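Local coordinates for probable zinc protease PqqL (Escherichia coli, PDB 6OFS), which probably acts as a zinc-dependent endopeptidase of the M16 family in the periplasm, at residues 51-56 with 187-192; 58-63 with 124-129. All blocks are in the same frame, centred on the assembly; numbering follows the deposited sequence.

Contacts 1 and 2 show how one short zinc-binding helix, 52-59, is fixed to its surroundings from two directions. Contact 1 (51-56 with 187-192) is a buried, wholly apolar crossing of two helices. Contact 2 (58-63 with 124-129) lies about 11 Å away, centre to centre, at the C-terminal part of the same helix and the residues that follow; it is only partly buried and adds a backbone hydrogen bond to its methionine and phenylalanine packing. Each contributes one histidine to the zinc ion, His54 and His58. They also join directly: Arg187 of contact 1 hydrogen-bonds through NH2 to Thr125 O of contact 2, and Tyr190 of the same helix, 183-193, packs on Phe126.

Contact 1 (51-56 with 187-192); sequences GVAHFV and RQFYQR. With ZN (zinc ion), chain B.
Tyr190 OH is gripped by two backbone groups, Trp120 O and Ala124 N, and this anchorage fixes the far end of a ring whose CD1 lies 4.0 Å from Val56 CG1. Between the two segments themselves no hydrogen bond forms. Helix 52-56 and helix 187-192 cross at -85° with their axes 9.8 Å apart, and Phe189 makes contact with Val52, Ala53 and Val56. Its CG stands anti to the backbone N (chi1 -175°), which carries the ring across to the other helix. There Val52 CG1 packs at 3.5 Å from Phe189 CG, near the root of the ring, while Ala53 CB meets the far end, 3.6 Å from Phe189 CZ. Ala53 N lies over one face, toward the rim, and is itself hydrogen-bonded to Glu45 OE2. Val56 splits its branches, CG2 going to Phe189 and CG1 to Tyr190. With an alanine at Phe189, Val52 CG1 and Ala53 CB would probably lose the ring they pack on, and a gap would be likely to open at the crossing. His54 points away from this interface, and its NE2 binds zinc at 2.3 Å as the first histidine of the HxxEH motif of M16 peptidases. The chemistry thus divides between apolar packing and metal binding.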
ATOM      1  N   GLY A  51      -8.589 -39.047  25.642  1.00 43.01           N
ATOM      2  CA  GLY A  51      -9.990 -38.651  25.594  1.00 41.36           C
ATOM      3  C   GLY A  51     -10.459 -37.917  26.834  1.00 42.99           C
ATOM      4  O   GLY A  51     -11.594 -37.436  26.869  1.00 41.44           O
ATOM      5  N   VAL A  52      -9.560 -37.797  27.842  1.00 39.83           N
ATOM      6  CA  VAL A  52      -9.785 -37.172  29.145  1.00 39.84           C
ATOM      7  C   VAL A  52     -10.161 -35.681  29.041  1.00 44.31           C
ATOM      8  O   VAL A  52     -11.115 -35.271  29.706  1.00 44.22           O
ATOM      9  CB  VAL A  52      -8.608 -37.431  30.106  1.00 44.08           C
ATOM     10  CG1 VAL A  52      -8.592 -36.443  31.263  1.00 44.54           C
ATOM     11  CG2 VAL A  52      -8.667 -38.854  30.644  1.00 44.19           C
ATOM     12  N   ALA A  53      -9.450 -34.890  28.205  1.00 40.97           N
ATOM     13  CA  ALA A  53      -9.756 -33.464  28.011  1.00 40.63           C
ATOM     14  C   ALA A  53     -11.224 -33.252  27.628  1.00 44.02           C
ATOM     15  O   ALA A  53     -11.894 -32.376  28.207  1.00 44.35           O
ATOM     16  CB  ALA A  53      -8.846 -32.861  26.956  1.00 41.02           C
ATOM     17  N   HIS A  54     -11.735 -34.108  26.716  1.00 38.00           N
ATOM     18  CA  HIS A  54     -13.112 -34.079  26.241  1.00 37.83           C
ATOM     19  C   HIS A  54     -14.070 -34.624  27.299  1.00 43.12           C
ATOM     20  O   HIS A  54     -15.178 -34.086  27.455  1.00 43.79           O
ATOM     21  CB  HIS A  54     -13.243 -34.800  24.883  1.00 38.12           C
ATOM     22  CG  HIS A  54     -14.652 -35.074  24.443  1.00 41.14           C
ATOM     23  ND1 HIS A  54     -15.165 -36.364  24.420  1.00 42.65           N
ATOM     24  CD2 HIS A  54     -15.608 -34.222  24.014  1.00 42.67           C
ATOM     25  CE1 HIS A  54     -16.396 -36.255  23.957  1.00 41.89           C
ATOM     26  NE2 HIS A  54     -16.711 -34.986  23.705  1.00 42.37           N
ATOM     27  N   PHE A  55     -13.645 -35.659  28.055  1.00 39.04           N
ATOM     28  CA  PHE A  55     -14.489 -36.211  29.118  1.00 38.77           C
ATOM     29  C   PHE A  55     -14.706 -35.117  30.165  1.00 41.31           C
ATOM     30  O   PHE A  55     -15.835 -34.918  30.603  1.00 41.09           O
ATOM     31  CB  PHE A  55     -13.866 -37.483  29.742  1.00 41.07           C
ATOM     32  CG  PHE A  55     -14.821 -38.491  30.372  1.00 43.38           C
ATOM     33  CD1 PHE A  55     -15.724 -38.106  31.364  1.00 45.94           C
ATOM     34  CD2 PHE A  55     -14.760 -39.842  30.027  1.00 45.94           C
ATOM     35  CE1 PHE A  55     -16.574 -39.039  31.963  1.00 46.81           C
ATOM     36  CE2 PHE A  55     -15.615 -40.776  30.627  1.00 48.25           C
ATOM     37  CZ  PHE A  55     -16.506 -40.369  31.599  1.00 46.58           C
ATOM     38  N   VAL A  56     -13.634 -34.371  30.516  1.00 38.12           N
ATOM     39  CA  VAL A  56     -13.668 -33.255  31.472  1.00 38.35           C
ATOM     40  C   VAL A  56     -14.670 -32.180  31.000  1.00 43.28           C
ATOM     41  O   VAL A  56     -15.519 -31.764  31.782  1.00 43.39           O
ATOM     42  CB  VAL A  56     -12.250 -32.692  31.807  1.00 40.97           C
ATOM     43  CG1 VAL A  56     -12.331 -31.305  32.458  1.00 39.95           C
ATOM     44  CG2 VAL A  56     -11.467 -33.666  32.692  1.00 40.59           C
ATOM     45  N   ARG A 187     -10.295 -35.935  37.798  1.00 51.52           N
ATOM     46  CA  ARG A 187     -10.023 -34.888  38.771  1.00 51.51           C
ATOM     47  C   ARG A 187      -8.563 -34.407  38.615  1.00 52.23           C
ATOM     48  O   ARG A 187      -8.338 -33.203  38.528  1.00 50.24           O
ATOM     49  CB  ARG A 187     -10.360 -35.340  40.203  1.00 53.41           C
ATOM     50  CG  ARG A 187     -10.756 -34.167  41.120  1.00 65.76           C
ATOM     51  CD  ARG A 187     -11.342 -34.607  42.462  1.00 70.32           C
ATOM     52  NE  ARG A 187     -12.699 -35.149  42.344  1.00 71.85           N
ATOM     53  CZ  ARG A 187     -13.012 -36.436  42.482  1.00 81.20           C
ATOM     54  NH1 ARG A 187     -12.073 -37.330  42.766  1.00 64.75           N
ATOM     55  NH2 ARG A 187     -14.270 -36.838  42.350  1.00 69.33           N
ATOM     56  N   GLN A 188      -7.605 -35.345  38.466  1.00 48.72           N
ATOM     57  CA  GLN A 188      -6.176 -35.061  38.282  1.00 48.81           C
ATOM     58  C   GLN A 188      -5.864 -34.155  37.087  1.00 52.96           C
ATOM     59  O   GLN A 188      -5.067 -33.229  37.235  1.00 53.21           O
ATOM     60  CB  GLN A 188      -5.363 -36.355  38.200  1.00 50.42           C
ATOM     61  CG  GLN A 188      -4.784 -36.778  39.552  1.00 78.63           C
ATOM     62  CD  GLN A 188      -5.222 -38.163  39.971  1.00 99.48           C
ATOM     63  OE1 GLN A 188      -4.922 -39.169  39.310  1.00 90.82           O
ATOM     64  NE2 GLN A 188      -5.955 -38.241  41.082  1.00 92.95           N
ATOM     65  N   PHE A 189      -6.499 -34.404  35.920  1.00 48.52           N
ATOM     66  CA  PHE A 189      -6.303 -33.603  34.705  1.00 47.39           C
ATOM     67  C   PHE A 189      -6.893 -32.205  34.883  1.00 50.55           C
ATOM     68  O   PHE A 189      -6.296 -31.222  34.448  1.00 51.50           O
ATOM     69  CB  PHE A 189      -6.947 -34.298  33.494  1.00 48.69           C
ATOM     70  CG  PHE A 189      -6.727 -33.649  32.139  1.00 49.55           C
ATOM     71  CD1 PHE A 189      -7.582 -32.655  31.676  1.00 51.60           C
ATOM     72  CD2 PHE A 189      -5.722 -34.104  31.288  1.00 51.08           C
ATOM     73  CE1 PHE A 189      -7.388 -32.074  30.424  1.00 52.42           C
ATOM     74  CE2 PHE A 189      -5.548 -33.548  30.024  1.00 53.11           C
ATOM     75  CZ  PHE A 189      -6.378 -32.534  29.600  1.00 51.28           C
ATOM     76  N   TYR A 190      -8.090 -32.132  35.462  1.00 45.14           N
ATOM     77  CA  TYR A 190      -8.805 -30.895  35.735  1.00 44.42           C
ATOM     78  C   TYR A 190      -7.988 -29.958  36.675  1.00 50.53           C
ATOM     79  O   TYR A 190      -7.828 -28.788  36.343  1.00 50.20           O
ATOM     80  CB  TYR A 190     -10.178 -31.254  36.315  1.00 44.63           C
ATOM     81  CG  TYR A 190     -11.054 -30.112  36.776  1.00 44.63           C
ATOM     82  CD1 TYR A 190     -11.741 -29.321  35.858  1.00 45.82           C
ATOM     83  CD2 TYR A 190     -11.299 -29.900  38.129  1.00 45.35           C
ATOM     84  CE1 TYR A 190     -12.592 -28.301  36.275  1.00 46.45           C
ATOM     85  CE2 TYR A 190     -12.172 -28.904  38.558  1.00 46.36           C
ATOM     86  CZ  TYR A 190     -12.812 -28.102  37.627  1.00 52.64           C
ATOM     87  OH  TYR A 190     -13.672 -27.117  38.033  1.00 50.62           O
ATOM     88  N   GLN A 191      -7.439 -30.470  37.801  1.00 48.06           N
ATOM     89  CA  GLN A 191      -6.635 -29.655  38.733  1.00 48.36           C
ATOM     90  C   GLN A 191      -5.353 -29.148  38.071  1.00 49.67           C
ATOM     91  O   GLN A 191      -4.906 -28.032  38.356  1.00 49.41           O
ATOM     92  CB  GLN A 191      -6.249 -30.445  40.004  1.00 50.74           C
ATOM     93  CG  GLN A 191      -7.394 -31.161  40.731  1.00 66.74           C
ATOM     94  CD  GLN A 191      -8.283 -30.320  41.615  1.00 90.66           C
ATOM     95  OE1 GLN A 191      -8.430 -29.097  41.456  1.00 88.82           O
ATOM     96  NE2 GLN A 191      -8.927 -30.982  42.565  1.00 83.77           N
ATOM     97  N   ARG A 192      -4.776 -29.985  37.184  1.00 43.31           N
ATOM     98  CA  ARG A 192      -3.536 -29.778  36.443  1.00 41.67           C
ATOM     99  C   ARG A 192      -3.600 -28.609  35.464  1.00 46.00           C
ATOM    100  O   ARG A 192      -2.655 -27.811  35.388  1.00 46.12           O
ATOM    101  CB  ARG A 192      -3.170 -31.086  35.711  1.00 40.12           C
ATOM    102  CG  ARG A 192      -1.752 -31.186  35.153  1.00 48.25           C
ATOM    103  CD  ARG A 192      -1.466 -32.564  34.584  1.00 58.38           C
ATOM    104  NE  ARG A 192      -1.764 -33.633  35.546  1.00 71.66           N
ATOM    105  CZ  ARG A 192      -2.219 -34.837  35.215  1.00 89.51           C
ATOM    106  NH1 ARG A 192      -2.424 -35.152  33.941  1.00 73.11           N
ATOM    107  NH2 ARG A 192      -2.479 -35.738  36.157  1.00 81.41           N
TER
HETATM  108 ZN    ZN B1001     -18.813 -34.152  23.205  1.00 65.89          ZN

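Contact 2 (58-63 with 124-129); sequences HMMFNG and ATFEKL. With ZN (zinc ion), chain B.
Met59 and Met60 converge on the ring of Phe126, making the close-packed, buried half of this contact. Met59 CB approaches Phe126 CE1 to 3.6 Å, CG lies near Phe126 CD1, and the two side chains meet at a slant. Met60 starts out pointing away, but its chain bends at chi2 (-51°) and turns back, bringing CE to 3.5 Å from Ala124 CB and within van der Waals range of Phe126 CZ. Beside this cluster a straight backbone bond ties the loops: Thr125 N donates to Gly63 O over 3.2 Å with an N-H...O angle of 175°, reaching the oxygen from above the carbonyl plane. Toward solvent the contact thins out: exposed Glu127 offers little more than its carbonyl O, 4.5 Å from Met59 CE, and Lys128 turns away to a salt bridge with Asp132. His58, at the inner end, binds zinc through NE2, and its ND1 is hydrogen-bonded to Glu134, a predicted zinc ligand on helix 128-144. Residues 58-63 reach several neighbouring elements: Met59 and Asn62 touch Glu134 of helix 128-144, Met60 lies on Tyr190 of helix 183-193, and Phe61 packs against strand 87-91, an outermost strand of its sheet.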
ATOM      1  N   HIS A  58     -17.363 -32.541  29.089  1.00 43.31           N
ATOM      2  CA  HIS A  58     -18.692 -33.104  29.368  1.00 43.62           C
ATOM      3  C   HIS A  58     -19.055 -33.040  30.875  1.00 48.04           C
ATOM      4  O   HIS A  58     -20.165 -32.633  31.212  1.00 46.55           O
ATOM      5  CB  HIS A  58     -18.761 -34.552  28.873  1.00 44.08           C
ATOM      6  CG  HIS A  58     -19.093 -34.685  27.420  1.00 47.40           C
ATOM      7  ND1 HIS A  58     -20.285 -35.265  26.997  1.00 48.90           N
ATOM      8  CD2 HIS A  58     -18.379 -34.313  26.333  1.00 49.17           C
ATOM      9  CE1 HIS A  58     -20.255 -35.221  25.677  1.00 48.29           C
ATOM     10  NE2 HIS A  58     -19.134 -34.648  25.229  1.00 48.70           N
ATOM     11  N   MET A  59     -18.096 -33.398  31.767  1.00 45.29           N
ATOM     12  CA  MET A  59     -18.305 -33.447  33.218  1.00 45.48           C
ATOM     13  C   MET A  59     -18.608 -32.100  33.878  1.00 49.51           C
ATOM     14  O   MET A  59     -19.077 -32.091  35.023  1.00 50.14           O
ATOM     15  CB  MET A  59     -17.138 -34.141  33.926  1.00 47.73           C
ATOM     16  CG  MET A  59     -17.165 -35.653  33.791  1.00 51.23           C
ATOM     17  SD  MET A  59     -18.777 -36.431  34.096  1.00 55.68           S
ATOM     18  CE  MET A  59     -18.885 -36.297  35.839  1.00 53.20           C
ATOM     19  N   MET A  60     -18.389 -30.978  33.157  1.00 45.21           N
ATOM     20  CA  MET A  60     -18.669 -29.612  33.627  1.00 44.79           C
ATOM     21  C   MET A  60     -20.162 -29.366  33.753  1.00 50.79           C
ATOM     22  O   MET A  60     -20.593 -28.490  34.517  1.00 50.89           O
ATOM     23  CB  MET A  60     -18.048 -28.566  32.689  1.00 46.02           C
ATOM     24  CG  MET A  60     -16.538 -28.494  32.756  1.00 48.98           C
ATOM     25  SD  MET A  60     -15.827 -28.332  34.418  1.00 52.94           S
ATOM     26  CE  MET A  60     -15.272 -30.043  34.656  1.00 49.42           C
ATOM     27  N   PHE A  61     -20.943 -30.154  33.001  1.00 48.05           N
ATOM     28  CA  PHE A  61     -22.397 -30.108  32.962  1.00 49.12           C
ATOM     29  C   PHE A  61     -23.015 -31.212  33.826  1.00 55.88           C
ATOM     30  O   PHE A  61     -24.240 -31.295  33.905  1.00 57.56           O
ATOM     31  CB  PHE A  61     -22.874 -30.185  31.497  1.00 50.57           C
ATOM     32  CG  PHE A  61     -22.422 -28.989  30.688  1.00 51.79           C
ATOM     33  CD1 PHE A  61     -23.166 -27.811  30.684  1.00 55.18           C
ATOM     34  CD2 PHE A  61     -21.210 -29.007  30.009  1.00 53.05           C
ATOM     35  CE1 PHE A  61     -22.716 -26.683  29.995  1.00 55.68           C
ATOM     36  CE2 PHE A  61     -20.754 -27.874  29.332  1.00 55.95           C
ATOM     37  CZ  PHE A  61     -21.517 -26.723  29.319  1.00 54.39           C
ATOM     38  N   ASN A  62     -22.170 -32.028  34.511  1.00 51.88           N
ATOM     39  CA  ASN A  62     -22.639 -33.144  35.323  1.00 52.18           C
ATOM     40  C   ASN A  62     -22.215 -33.082  36.816  1.00 57.66           C
ATOM     41  O   ASN A  62     -21.946 -34.126  37.426  1.00 56.82           O
ATOM     42  CB  ASN A  62     -22.245 -34.477  34.668  1.00 53.43           C
ATOM     43  CG  ASN A  62     -23.013 -34.739  33.391  1.00 78.26           C
ATOM     44  OD1 ASN A  62     -22.670 -34.229  32.323  1.00 75.09           O
ATOM     45  ND2 ASN A  62     -24.080 -35.525  33.468  1.00 70.37           N
ATOM     46  N   GLY A  63     -22.224 -31.874  37.398  1.00 55.85           N
ATOM     47  CA  GLY A  63     -21.961 -31.682  38.822  1.00 56.50           C
ATOM     48  C   GLY A  63     -20.861 -30.739  39.263  1.00 61.47           C
ATOM     49  O   GLY A  63     -19.703 -30.881  38.860  1.00 61.88           O
ATOM     50  N   ALA A 124     -15.807 -28.382  40.053  1.00 50.80           N
ATOM     51  CA  ALA A 124     -16.314 -29.637  39.483  1.00 49.35           C
ATOM     52  C   ALA A 124     -16.056 -30.801  40.426  1.00 52.94           C
ATOM     53  O   ALA A 124     -14.949 -30.977  40.945  1.00 52.14           O
ATOM     54  CB  ALA A 124     -15.702 -29.911  38.131  1.00 49.21           C
ATOM     55  N   THR A 125     -17.104 -31.577  40.664  1.00 50.51           N
ATOM     56  CA  THR A 125     -17.116 -32.660  41.635  1.00 50.79           C
ATOM     57  C   THR A 125     -16.764 -34.054  41.079  1.00 54.75           C
ATOM     58  O   THR A 125     -16.193 -34.835  41.831  1.00 54.81           O
ATOM     59  CB  THR A 125     -18.450 -32.651  42.373  1.00 56.03           C
ATOM     60  OG1 THR A 125     -19.533 -32.709  41.422  1.00 53.51           O
ATOM     61  CG2 THR A 125     -18.583 -31.414  43.281  1.00 50.14           C
ATOM     62  N   PHE A 126     -17.067 -34.366  39.801  1.00 51.96           N
ATOM     63  CA  PHE A 126     -16.769 -35.676  39.180  1.00 52.48           C
ATOM     64  C   PHE A 126     -17.301 -36.857  40.023  1.00 62.43           C
ATOM     65  O   PHE A 126     -16.525 -37.733  40.448  1.00 62.74           O
ATOM     66  CB  PHE A 126     -15.254 -35.855  38.894  1.00 52.86           C
ATOM     67  CG  PHE A 126     -14.634 -34.752  38.082  1.00 53.05           C
ATOM     68  CD1 PHE A 126     -14.741 -34.741  36.694  1.00 54.88           C
ATOM     69  CD2 PHE A 126     -13.922 -33.731  38.701  1.00 54.42           C
ATOM     70  CE1 PHE A 126     -14.168 -33.712  35.943  1.00 55.25           C
ATOM     71  CE2 PHE A 126     -13.329 -32.718  37.945  1.00 56.32           C
ATOM     72  CZ  PHE A 126     -13.471 -32.705  36.574  1.00 53.79           C
ATOM     73  N   GLU A 127     -18.615 -36.844  40.310  1.00 61.45           N
ATOM     74  CA  GLU A 127     -19.250 -37.889  41.116  1.00 62.27           C
ATOM     75  C   GLU A 127     -19.247 -39.207  40.351  1.00 64.31           C
ATOM     76  O   GLU A 127     -19.566 -39.199  39.160  1.00 62.87           O
ATOM     77  CB  GLU A 127     -20.670 -37.466  41.534  1.00 64.50           C
ATOM     78  CG  GLU A 127     -20.708 -36.281  42.495  1.00 78.15           C
ATOM     79  CD  GLU A 127     -20.209 -36.512  43.914  1.00106.06           C
ATOM     80  OE1 GLU A 127     -20.181 -37.681  44.366  1.00 99.39           O
ATOM     81  OE2 GLU A 127     -19.858 -35.510  44.580  1.00103.94           O
ATOM     82  N   LYS A 128     -18.842 -40.323  41.017  1.00 61.14           N
ATOM     83  CA  LYS A 128     -18.721 -41.655  40.391  1.00 60.75           C
ATOM     84  C   LYS A 128     -19.940 -42.077  39.559  1.00 64.11           C
ATOM     85  O   LYS A 128     -19.762 -42.583  38.447  1.00 63.08           O
ATOM     86  CB  LYS A 128     -18.358 -42.754  41.397  1.00 62.97           C
ATOM     87  CG  LYS A 128     -17.720 -43.972  40.717  1.00 75.93           C
ATOM     88  CD  LYS A 128     -17.840 -45.235  41.564  1.00 88.09           C
ATOM     89  CE  LYS A 128     -17.547 -46.492  40.778  1.00 92.00           C
ATOM     90  NZ  LYS A 128     -18.705 -46.916  39.950  1.00 90.44           N
ATOM     91  N   LEU A 129     -21.159 -41.858  40.083  1.00 60.94           N
ATOM     92  CA  LEU A 129     -22.389 -42.200  39.370  1.00 60.59           C
ATOM     93  C   LEU A 129     -22.545 -41.355  38.121  1.00 61.87           C
ATOM     94  O   LEU A 129     -22.857 -41.897  37.061  1.00 61.33           O
ATOM     95  CB  LEU A 129     -23.620 -42.077  40.281  1.00 61.65           C
ATOM     96  CG  LEU A 129     -23.773 -43.207  41.297  1.00 67.53           C
ATOM     97  CD1 LEU A 129     -24.436 -42.721  42.568  1.00 68.10           C
ATOM     98  CD2 LEU A 129     -24.514 -44.393  40.694  1.00 71.00           C
TER
HETATM   99 ZN    ZN B1001     -18.813 -34.152  23.205  1.00 65.89          ZN